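Local coordinates for periplasmic binding protein (Roseiflexus sp. RS-1, PDB 5GJ3) that binds heme in the periplasm, two molecules at once in this crystal form, and probably passes it on to a membrane importer, at residues G13-I18 and I68-A73; D99-K104 and L244-R249. All blocks are in the same frame, centred on the assembly; numbering follows the deposited sequence.

Contact 1: residues G13-I18 and I68-A73; sequences GDITEI and IGDEAA. With ZN (zinc ion), chain D.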
ATOM      1  N   GLY A  13      -7.233   5.635  -2.144  1.00 17.48           N
ATOM      2  CA  GLY A  13      -7.332   5.076  -0.788  1.00 16.76           C
ATOM      3  C   GLY A  13      -6.346   5.567   0.249  1.00 16.53           C
ATOM      4  O   GLY A  13      -6.726   5.777   1.394  1.00 14.54           O
ATOM      5  N   ASP A  14      -5.069   5.764  -0.129  1.00 18.36           N
ATOM      6  CA  ASP A  14      -4.071   6.272   0.810  1.00 17.83           C
ATOM      7  C   ASP A  14      -4.227   7.776   1.215  1.00 18.80           C
ATOM      8  O   ASP A  14      -4.007   8.178   2.391  1.00 16.81           O
ATOM      9  CB  ASP A  14      -2.643   5.978   0.292  1.00 21.85           C
ATOM     10  CG  ASP A  14      -2.351   6.556  -1.108  1.00 23.52           C
ATOM     11  OD1 ASP A  14      -3.293   6.845  -1.898  1.00 25.26           O
ATOM     12  OD2 ASP A  14      -1.141   6.707  -1.441  1.00 24.25           O
ATOM     13  N   ILE A  15      -4.669   8.599   0.256  1.00 17.47           N
ATOM     14  CA  ILE A  15      -5.052   9.999   0.540  1.00 15.69           C
ATOM     15  C   ILE A  15      -6.258  10.060   1.495  1.00 15.80           C
ATOM     16  O   ILE A  15      -6.243  10.796   2.494  1.00 17.66           O
ATOM     17  CB  ILE A  15      -5.366  10.711  -0.778  1.00 15.41           C
ATOM     18  CG1 ILE A  15      -4.109  10.651  -1.666  1.00 15.46           C
ATOM     19  CG2 ILE A  15      -5.804  12.147  -0.485  1.00 16.77           C
ATOM     20  CD1 ILE A  15      -2.871  11.317  -1.062  1.00 15.34           C
ATOM     21  N   THR A  16      -7.267   9.245   1.225  1.00 15.16           N
ATOM     22  CA  THR A  16      -8.437   9.157   2.120  1.00 16.05           C
ATOM     23  C   THR A  16      -8.016   8.806   3.561  1.00 16.82           C
ATOM     24  O   THR A  16      -8.394   9.480   4.511  1.00 16.91           O
ATOM     25  CB  THR A  16      -9.418   8.116   1.592  1.00 14.88           C
ATOM     26  OG1 THR A  16      -9.861   8.488   0.284  1.00 16.58           O
ATOM     27  CG2 THR A  16     -10.627   7.895   2.553  1.00 16.30           C
ATOM     28  N   GLU A  17      -7.177   7.786   3.706  1.00 17.02           N
ATOM     29  CA  GLU A  17      -6.694   7.352   5.013  1.00 16.58           C
ATOM     30  C   GLU A  17      -5.999   8.502   5.715  1.00 16.83           C
ATOM     31  O   GLU A  17      -6.146   8.702   6.924  1.00 17.89           O
ATOM     32  CB  GLU A  17      -5.731   6.175   4.861  1.00 17.59           C
ATOM     33  CG  GLU A  17      -4.960   5.870   6.132  1.00 20.91           C
ATOM     34  CD  GLU A  17      -4.285   4.482   6.126  1.00 24.38           C
ATOM     35  OE1 GLU A  17      -4.489   3.650   5.201  1.00 26.34           O
ATOM     36  OE2 GLU A  17      -3.569   4.212   7.089  1.00 25.31           O
ATOM     37  N   ILE A  18      -5.247   9.286   4.948  1.00 17.19           N
ATOM     38  CA  ILE A  18      -4.487  10.365   5.524  1.00 15.31           C
ATOM     39  C   ILE A  18      -5.498  11.491   5.976  1.00 16.16           C
ATOM     40  O   ILE A  18      -5.278  12.112   6.996  1.00 15.54           O
ATOM     41  CB  ILE A  18      -3.484  10.965   4.495  1.00 16.86           C
ATOM     42  CG1 ILE A  18      -2.259  10.042   4.320  1.00 16.97           C
ATOM     43  CG2 ILE A  18      -3.052  12.361   4.959  1.00 14.63           C
ATOM     44  CD1 ILE A  18      -1.422  10.423   3.102  1.00 19.10           C
ATOM     45  N   ILE A  68      -8.967  15.925  -4.216  1.00 15.60           N
ATOM     46  CA  ILE A  68      -7.601  15.703  -3.906  1.00 17.84           C
ATOM     47  C   ILE A  68      -7.197  14.233  -4.195  1.00 17.85           C
ATOM     48  O   ILE A  68      -7.966  13.303  -3.916  1.00 14.98           O
ATOM     49  CB  ILE A  68      -7.310  16.165  -2.447  1.00 21.36           C
ATOM     50  CG1 ILE A  68      -5.838  16.134  -2.123  1.00 26.01           C
ATOM     51  CG2 ILE A  68      -7.992  15.322  -1.354  1.00 19.69           C
ATOM     52  CD1 ILE A  68      -5.547  16.823  -0.782  1.00 32.07           C
ATOM     53  N   GLY A  69      -5.994  14.033  -4.727  1.00 16.11           N
ATOM     54  CA  GLY A  69      -5.529  12.640  -5.057  1.00 15.46           C
ATOM     55  C   GLY A  69      -4.022  12.652  -5.296  1.00 16.80           C
ATOM     56  O   GLY A  69      -3.345  13.669  -5.057  1.00 17.57           O
ATOM     57  N   ASP A  70      -3.471  11.531  -5.723  1.00 14.97           N
ATOM     58  CA  ASP A  70      -2.059  11.534  -6.026  1.00 16.04           C
ATOM     59  C   ASP A  70      -1.907  10.934  -7.408  1.00 16.61           C
ATOM     60  O   ASP A  70      -2.927  10.741  -8.133  1.00 15.18           O
ATOM     61  CB  ASP A  70      -1.260  10.828  -4.929  1.00 16.32           C
ATOM     62  CG  ASP A  70      -1.546   9.335  -4.849  1.00 20.04           C
ATOM     63  OD1 ASP A  70      -1.978   8.682  -5.832  1.00 20.84           O
ATOM     64  OD2 ASP A  70      -1.318   8.798  -3.761  1.00 22.74           O
ATOM     65  N   GLU A  71      -0.670  10.713  -7.826  1.00 18.28           N
ATOM     66  CA  GLU A  71      -0.374  10.346  -9.218  1.00 20.31           C
ATOM     67  C   GLU A  71      -1.033   9.060  -9.725  1.00 19.58           C
ATOM     68  O   GLU A  71      -1.119   8.892 -10.933  1.00 17.96           O
ATOM     69  CB  GLU A  71       1.155  10.295  -9.497  1.00 22.88           C
ATOM     70  CG  GLU A  71       1.895   9.229  -8.687  1.00 28.96           C
ATOM     71  CD  GLU A  71       3.401   9.191  -8.986  1.00 35.88           C
ATOM     72  OE1 GLU A  71       4.233   9.845  -8.287  1.00 31.99           O
ATOM     73  OE2 GLU A  71       3.754   8.498  -9.959  1.00 42.51           O
ATOM     74  N   ALA A  72      -1.495   8.171  -8.841  1.00 19.34           N
ATOM     75  CA  ALA A  72      -2.259   6.999  -9.279  1.00 21.72           C
ATOM     76  C   ALA A  72      -3.660   7.344  -9.819  1.00 22.59           C
ATOM     77  O   ALA A  72      -4.251   6.511 -10.520  1.00 23.01           O
ATOM     78  CB  ALA A  72      -2.373   5.942  -8.172  1.00 22.35           C
ATOM     79  N   ALA A  73      -4.189   8.541  -9.518  1.00 18.61           N
ATOM     80  CA  ALA A  73      -5.540   8.895  -9.910  1.00 18.56           C
ATOM     81  C   ALA A  73      -5.632   9.050 -11.408  1.00 19.65           C
ATOM     82  O   ALA A  73      -4.801   9.713 -12.046  1.00 19.04           O
ATOM     83  CB  ALA A  73      -5.987  10.231  -9.240  1.00 17.15           C
TER
HETATM   84 ZN    ZN D 403      -1.054   6.791  -3.566  1.00 30.05          ZN
HETATM   85  O   HOH W   1      -2.329   5.881  -4.726  1.00 25.31           O
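Asp14 and Asp70 reach from opposite directions onto one zinc ion, each binding it through OD2: 2.1 Å from Asp14 OD2 and 2.0 Å from Asp70 OD2. Their carboxylate planes are turned 72° apart, and a water on the zinc and Asp94 complete the coordination. The zinc lets Asp14 OD2 and Asp70 OD2 lie only 3.1 Å apart, its charge probably offsetting their repulsion. Lys104 is a further partner of the Asp14 carboxylate.

One hydrogen bond lies within 68-73. Ala72 N donates to Asp70 OD1 over 3.1 Å, from the anti side and 27° out of the carboxylate plane. This Asx turn fixes the rotation of Asp70 within a type I turn, leaving OD2 for the metal.

Ile15 carries the apolar packing, with its branches toward the strand: Ile15 CG2 meets Ile68 CG2 at 4.0 Å, while Ile15 CG1 rests over Gly69 C at 4.1 Å.

Helix 13-21 follows strand 8-10, the neighbour of strand 66-70 in a four-stranded parallel sheet. Ligand groups gathered beyond the C-terminal ends of such strands are characteristic of Rossmann-like folds.

Contact 2: residues D99-K104 and L244-R249; sequences DAPQQK and LGMGPR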
ATOM      1  N   ASP A  99      10.142   8.150   1.978  1.00 22.92           N
ATOM      2  CA  ASP A  99       9.748   9.569   2.082  1.00 24.22           C
ATOM      3  C   ASP A  99       8.300   9.909   1.621  1.00 23.23           C
ATOM      4  O   ASP A  99       7.798  11.005   1.916  1.00 19.77           O
ATOM      5  CB  ASP A  99      10.712  10.410   1.241  1.00 31.08           C
ATOM      6  CG  ASP A  99      12.068  10.529   1.879  1.00 38.73           C
ATOM      7  OD1 ASP A  99      12.162  10.342   3.111  1.00 42.86           O
ATOM      8  OD2 ASP A  99      13.043  10.809   1.149  1.00 49.42           O
ATOM      9  N   ALA A 100       7.665   9.024   0.853  1.00 19.68           N
ATOM     10  CA  ALA A 100       6.283   9.271   0.394  1.00 20.21           C
ATOM     11  C   ALA A 100       5.243   9.532   1.532  1.00 18.26           C
ATOM     12  O   ALA A 100       4.429  10.454   1.390  1.00 19.52           O
ATOM     13  CB  ALA A 100       5.800   8.153  -0.547  1.00 21.28           C
ATOM     14  N   PRO A 101       5.264   8.752   2.646  1.00 18.89           N
ATOM     15  CA  PRO A 101       4.267   9.009   3.721  1.00 18.74           C
ATOM     16  C   PRO A 101       4.289  10.499   4.161  1.00 18.58           C
ATOM     17  O   PRO A 101       3.265  11.187   4.113  1.00 19.04           O
ATOM     18  CB  PRO A 101       4.722   8.067   4.868  1.00 18.63           C
ATOM     19  CG  PRO A 101       5.333   6.918   4.113  1.00 19.18           C
ATOM     20  CD  PRO A 101       6.144   7.613   3.004  1.00 18.81           C
ATOM     21  N   GLN A 102       5.459  10.987   4.524  1.00 20.56           N
ATOM     22  CA  GLN A 102       5.628  12.389   4.975  1.00 21.96           C
ATOM     23  C   GLN A 102       5.208  13.432   3.886  1.00 20.76           C
ATOM     24  O   GLN A 102       4.557  14.449   4.156  1.00 18.32           O
ATOM     25  CB  GLN A 102       7.081  12.546   5.454  1.00 26.56           C
ATOM     26  CG  GLN A 102       7.724  13.913   5.373  1.00 39.54           C
ATOM     27  CD  GLN A 102       8.172  14.374   3.975  1.00 44.53           C
ATOM     28  OE1 GLN A 102       7.830  15.489   3.560  1.00 47.92           O
ATOM     29  NE2 GLN A 102       8.952  13.538   3.257  1.00 44.97           N
ATOM     30  N   GLN A 103       5.624  13.182   2.654  1.00 19.92           N
ATOM     31  CA  GLN A 103       5.262  14.073   1.563  1.00 21.41           C
ATOM     32  C   GLN A 103       3.736  14.124   1.347  1.00 17.18           C
ATOM     33  O   GLN A 103       3.168  15.195   1.193  1.00 15.16           O
ATOM     34  CB  GLN A 103       5.973  13.572   0.317  1.00 23.46           C
ATOM     35  CG  GLN A 103       6.137  14.542  -0.808  1.00 35.34           C
ATOM     36  CD  GLN A 103       6.915  13.834  -1.903  1.00 44.69           C
ATOM     37  OE1 GLN A 103       6.408  13.613  -3.003  1.00 45.76           O
ATOM     38  NE2 GLN A 103       8.118  13.357  -1.554  1.00 45.16           N
ATOM     39  N   LYS A 104       3.067  12.971   1.354  1.00 16.42           N
ATOM     40  CA  LYS A 104       1.614  12.957   1.132  1.00 15.52           C
ATOM     41  C   LYS A 104       0.861  13.592   2.302  1.00 16.90           C
ATOM     42  O   LYS A 104      -0.194  14.287   2.114  1.00 16.43           O
ATOM     43  CB  LYS A 104       1.113  11.527   0.866  1.00 16.51           C
ATOM     44  CG  LYS A 104       1.563  11.002  -0.515  1.00 17.40           C
ATOM     45  CD  LYS A 104       1.023   9.581  -0.791  1.00 19.52           C
ATOM     46  CE  LYS A 104       1.634   8.507   0.050  1.00 21.81           C
ATOM     47  NZ  LYS A 104       1.217   7.090  -0.348  1.00 20.82           N
ATOM     48  N   LEU A 244       0.982  -1.638   1.380  1.00 20.83           N
ATOM     49  CA  LEU A 244       1.438  -0.969   0.164  1.00 21.44           C
ATOM     50  C   LEU A 244       1.042   0.514   0.004  1.00 20.99           C
ATOM     51  O   LEU A 244       1.585   1.200  -0.887  1.00 21.11           O
ATOM     52  CB  LEU A 244       0.941  -1.756  -1.057  1.00 23.21           C
ATOM     53  CG  LEU A 244       1.438  -3.197  -1.158  1.00 26.60           C
ATOM     54  CD1 LEU A 244       0.738  -3.810  -2.362  1.00 25.14           C
ATOM     55  CD2 LEU A 244       2.955  -3.233  -1.366  1.00 26.53           C
ATOM     56  N   GLY A 245       0.146   1.001   0.865  1.00 22.42           N
ATOM     57  CA  GLY A 245      -0.281   2.428   0.863  1.00 22.96           C
ATOM     58  C   GLY A 245       0.748   3.542   1.099  1.00 24.59           C
ATOM     59  O   GLY A 245       0.535   4.685   0.639  1.00 23.71           O
ATOM     60  N   MET A 246       1.867   3.253   1.766  1.00 19.64           N
ATOM     61  CA  MET A 246       2.855   4.320   2.022  1.00 21.81           C
ATOM     62  C   MET A 246       2.188   5.537   2.690  1.00 21.53           C
ATOM     63  O   MET A 246       2.324   6.698   2.280  1.00 21.11           O
ATOM     64  CB  MET A 246       3.642   4.681   0.757  1.00 22.13           C
ATOM     65  CG  MET A 246       4.621   3.567   0.356  1.00 26.56           C
ATOM     66  SD  MET A 246       5.909   3.234   1.604  1.00 32.61           S
ATOM     67  CE  MET A 246       7.048   2.331   0.547  1.00 31.77           C
ATOM     68  N   GLY A 247       1.416   5.225   3.724  1.00 23.34           N
ATOM     69  CA  GLY A 247       0.617   6.219   4.403  1.00 22.61           C
ATOM     70  C   GLY A 247       0.968   6.254   5.859  1.00 20.67           C
ATOM     71  O   GLY A 247       2.090   5.906   6.219  1.00 22.14           O
ATOM     72  N   PRO A 248       0.008   6.693   6.712  1.00 21.00           N
ATOM     73  CA  PRO A 248       0.316   6.911   8.109  1.00 21.59           C
ATOM     74  C   PRO A 248       0.678   5.620   8.881  1.00 20.92           C
ATOM     75  O   PRO A 248       1.357   5.707   9.916  1.00 21.03           O
ATOM     76  CB  PRO A 248      -0.988   7.515   8.676  1.00 21.99           C
ATOM     77  CG  PRO A 248      -1.717   8.058   7.482  1.00 24.75           C
ATOM     78  CD  PRO A 248      -1.393   7.034   6.405  1.00 20.68           C
ATOM     79  N   ARG A 249       0.249   4.459   8.377  1.00 18.67           N
ATOM     80  CA  ARG A 249       0.541   3.170   9.024  1.00 17.60           C
ATOM     81  C   ARG A 249       1.812   2.471   8.541  1.00 18.36           C
ATOM     82  O   ARG A 249       2.059   1.311   8.898  1.00 17.84           O
ATOM     83  CB  ARG A 249      -0.678   2.232   8.918  1.00 16.08           C
ATOM     84  CG  ARG A 249      -1.863   2.731   9.786  1.00 16.76           C
ATOM     85  CD  ARG A 249      -3.046   1.775   9.611  1.00 17.34           C
ATOM     86  NE  ARG A 249      -3.512   1.823   8.221  1.00 18.26           N
ATOM     87  CZ  ARG A 249      -4.209   0.884   7.585  1.00 20.44           C
ATOM     88  NH1 ARG A 249      -4.507  -0.266   8.161  1.00 22.28           N
ATOM     89  NH2 ARG A 249      -4.540   1.067   6.325  1.00 22.51           N
TER
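The ring of Pro101 has the carbonyl oxygen of Met246 lying over one face, 3.5 Å from Pro101 CG to Met246 O. Gly247 O stands farther out, near the CB rim, with 3.7 Å between Pro101 CB and Gly247 O. From the ring itself, Pro101 CA directs its C-H toward Met246 O, a CA-H...O contact of 3.3 Å between these two atoms. The backbones come close here, with Pro101 CA and Gly247 CA 4.6 Å apart.

Lys104 extends across from the next turn of the helix. A bend at chi3 (-70°) carries its ammonium to the carbonyl of Gly245, where Lys104 NZ and Gly245 O are 2.7 Å apart. That bond lies in the carbonyl plane, with a C=O...N angle of 155°; a second bond, to Met246 O, is weak. Asp14 and Asp94, both zinc ligands, hold the same ammonium group.

In the fold, helix 100-111 here meets the loop between helix 240-244 and helix 250-267, at the floor of the heme cleft: one heme touches Gly245 and the other Leu244. Val125 of helix 115-136 packs on Pro101. That helix runs from the first lobe toward the lobe of strand 144-151, consistent with the single long linking helix of such two-lobed binding proteins.

Met246, with positive phi, is where the chain leaves helix 240-244. Its CB faces Ala100, with 4.3 Å between Met246 CB and Ala100 CB. The bend at chi2 (-62°) then leads the thioether away from helix 100-111, and Ala164, Val167 and Met168 of helix 164-171 receive the side chain.

Both contacts are buried, their centres about 10 Å apart, and they meet directly. Lys104 of contact 2 forms a salt bridge to Asp14 of contact 1, 2.6 Å from Lys104 NZ to Asp14 OD2, so one ammonium joins the zinc site to the Gly245 carbonyl. Glu17 and Arg249 make a second bridge between them, and Ile18 packs on Lys104. They share no helix or strand. Contact 1 sets a helix against its sheet with metal chemistry at the strand end; contact 2 sets a helix against an irregular loop, held by a lysine ammonium on backbone carbonyls and by apolar packing of Ala100, Pro101 and Met246. Residues of contact 2 touch both hemes.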